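Side-chain contact in aromatic-L-amino-acid decarboxylase (Catharanthus roseus, PDB 6EEW), which catalyses the pyridoxal phosphate-dependent decarboxylation of L-tryptophan to tryptamine and of 5-hydroxy-L-tryptophan to serotonin: residues E169-T174 / H285-Y290. Sequence-based numbering, arbitrary orientation.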
loop_
_atom_site.group_PDB
_atom_site.type_symbol
_atom_site.label_atom_id
_atom_site.label_comp_id
_atom_site.label_asym_id
_atom_site.label_seq_id
_atom_site.Cartn_x
_atom_site.Cartn_y
_atom_site.Cartn_z
ATOM N N GLU A 169 4.330 -3.198 -6.931
ATOM C CA GLU A 169 5.218 -3.576 -5.839
ATOM C C GLU A 169 5.441 -5.085 -5.769
ATOM O O GLU A 169 6.504 -5.527 -5.327
ATOM C CB GLU A 169 4.705 -3.016 -4.499
ATOM C CG GLU A 169 3.296 -3.409 -4.065
ATOM C CD GLU A 169 2.937 -2.853 -2.663
ATOM O OE1 GLU A 169 3.625 -1.921 -2.194
ATOM O OE2 GLU A 169 1.979 -3.359 -2.027
ATOM N N SER A 170 4.498 -5.897 -6.234
ATOM C CA SER A 170 4.765 -7.333 -6.325
ATOM C C SER A 170 5.873 -7.617 -7.327
ATOM O O SER A 170 6.813 -8.376 -7.043
ATOM C CB SER A 170 3.492 -8.071 -6.683
ATOM O OG SER A 170 2.549 -7.848 -5.666
ATOM N N ILE A 171 5.772 -7.027 -8.515
ATOM C CA ILE A 171 6.820 -7.199 -9.513
ATOM C C ILE A 171 8.137 -6.640 -9.000
ATOM O O ILE A 171 9.200 -7.238 -9.207
ATOM C CB ILE A 171 6.414 -6.555 -10.848
ATOM C CG1 ILE A 171 5.255 -7.351 -11.464
ATOM C CG2 ILE A 171 7.564 -6.611 -11.822
ATOM C CD1 ILE A 171 4.808 -6.840 -12.830
ATOM N N LEU A 172 8.097 -5.468 -8.353
ATOM C CA LEU A 172 9.312 -4.878 -7.803
ATOM C C LEU A 172 9.982 -5.823 -6.812
ATOM O O LEU A 172 11.202 -6.013 -6.851
ATOM C CB LEU A 172 8.980 -3.535 -7.149
ATOM C CG LEU A 172 10.102 -2.770 -6.448
ATOM C CD1 LEU A 172 11.263 -2.500 -7.390
ATOM C CD2 LEU A 172 9.581 -1.467 -5.862
ATOM N N CYS A 173 9.196 -6.450 -5.934
ATOM C CA CYS A 173 9.759 -7.388 -4.968
ATOM C C CYS A 173 10.390 -8.591 -5.668
ATOM O O CYS A 173 11.516 -8.994 -5.336
ATOM C CB CYS A 173 8.680 -7.801 -3.960
ATOM S SG CYS A 173 8.365 -6.481 -2.652
ATOM N N THR A 174 9.694 -9.176 -6.651
ATOM C CA THR A 174 10.301 -10.338 -7.304
ATOM C C THR A 174 11.537 -9.945 -8.093
ATOM O O THR A 174 12.514 -10.708 -8.140
ATOM C CB THR A 174 9.291 -11.078 -8.200
ATOM O OG1 THR A 174 8.930 -10.270 -9.330
ATOM C CG2 THR A 174 8.066 -11.450 -7.404
ATOM N N HIS A 285 8.417 -14.195 -13.857
ATOM C CA HIS A 285 7.273 -13.778 -13.070
ATOM C C HIS A 285 6.112 -13.592 -14.024
ATOM O O HIS A 285 6.260 -12.951 -15.072
ATOM C CB HIS A 285 7.541 -12.472 -12.301
ATOM C CG HIS A 285 6.317 -11.917 -11.648
ATOM N ND1 HIS A 285 5.915 -12.284 -10.381
ATOM C CD2 HIS A 285 5.366 -11.069 -12.114
ATOM C CE1 HIS A 285 4.776 -11.673 -10.088
ATOM N NE2 HIS A 285 4.426 -10.926 -11.122
ATOM N N VAL A 286 4.969 -14.155 -13.667
ATOM C CA VAL A 286 3.760 -14.029 -14.461
ATOM C C VAL A 286 2.898 -12.956 -13.815
ATOM O O VAL A 286 2.419 -13.116 -12.680
ATOM C CB VAL A 286 3.028 -15.366 -14.591
ATOM C CG1 VAL A 286 1.700 -15.164 -15.267
ATOM C CG2 VAL A 286 3.899 -16.333 -15.400
ATOM N N ASP A 287 2.738 -11.847 -14.543
ATOM C CA ASP A 287 1.830 -10.768 -14.160
ATOM C C ASP A 287 0.454 -11.120 -14.711
ATOM O O ASP A 287 0.207 -11.013 -15.915
ATOM C CB ASP A 287 2.307 -9.424 -14.698
ATOM C CG ASP A 287 1.316 -8.295 -14.408
ATOM O OD1 ASP A 287 0.436 -8.468 -13.527
ATOM O OD2 ASP A 287 1.417 -7.224 -15.045
ATOM N N ALA A 288 -0.435 -11.569 -13.829
ATOM C CA ALA A 288 -1.807 -11.836 -14.222
ATOM C C ALA A 288 -2.735 -10.915 -13.452
ATOM O O ALA A 288 -3.696 -11.380 -12.828
ATOM C CB ALA A 288 -2.166 -13.305 -13.986
ATOM N N ALA A 289 -2.435 -9.613 -13.459
ATOM C CA ALA A 289 -3.236 -8.682 -12.673
ATOM C C ALA A 289 -4.719 -8.841 -12.979
ATOM O O ALA A 289 -5.533 -9.062 -12.077
ATOM C CB ALA A 289 -2.798 -7.247 -12.942
ATOM N N TYR A 290 -5.082 -8.794 -14.257
ATOM C CA TYR A 290 -6.497 -8.851 -14.624
ATOM C C TYR A 290 -6.946 -10.283 -14.900
ATOM O O TYR A 290 -7.813 -10.808 -14.192
ATOM C CB TYR A 290 -6.770 -7.936 -15.829
ATOM C CG TYR A 290 -8.027 -8.234 -16.627
ATOM C CD1 TYR A 290 -9.280 -7.846 -16.162
ATOM C CD2 TYR A 290 -7.958 -8.874 -17.867
ATOM C CE1 TYR A 290 -10.433 -8.103 -16.896
ATOM C CE2 TYR A 290 -9.119 -9.152 -18.617
ATOM C CZ TYR A 290 -10.341 -8.760 -18.122
ATOM O OH TYR A 290 -11.479 -9.010 -18.844
#
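The imidazole of H285 and the carboxylate of D287 are the flat groups here. I171 CG1 and T174 CG2 approach the imidazole obliquely, both on the same side of its plane and about 3 Å off it; only I171 also reaches D287. I171 meets the far end of the ring, its CG1 3.7 Å from H285 NE2, while T174 takes the other nitrogen: its CG2 lies 3.8 Å from H285 ND1, and its OG1 is as near. With CG anti to the backbone N (chi1 171°), the H285 ring is brought against these two side chains. One carbon further out, the methyl I171 CD1 rests 4.1 Å from D287 CB, with the carboxylate atoms CG and OD2 equally near. The seven-stranded mixed sheet belongs to the large domain of a fold type I pyridoxal phosphate enzyme; helix 167-186 packs against one face of it, the 169-174 segment running nearly antiparallel to strand 285-287 (173°) at 9.9 Å between axes. No hydrogen bond joins the two segments. Instead, both ring nitrogens of H285 are satisfied from the neighbouring strand 312-315, ND1 by S312 OG and NE2 by S314 OG, which fixes the buried ring's rotation. A leucine in place of H285 would probably leave both serine hydroxyls without their imidazole partner. Two residues on, D287 OD2 lies near N1 of the pyridoxal-lysine at position 319, consistent with the aspartate that pairs with the pyridine nitrogen in fold type I enzymes.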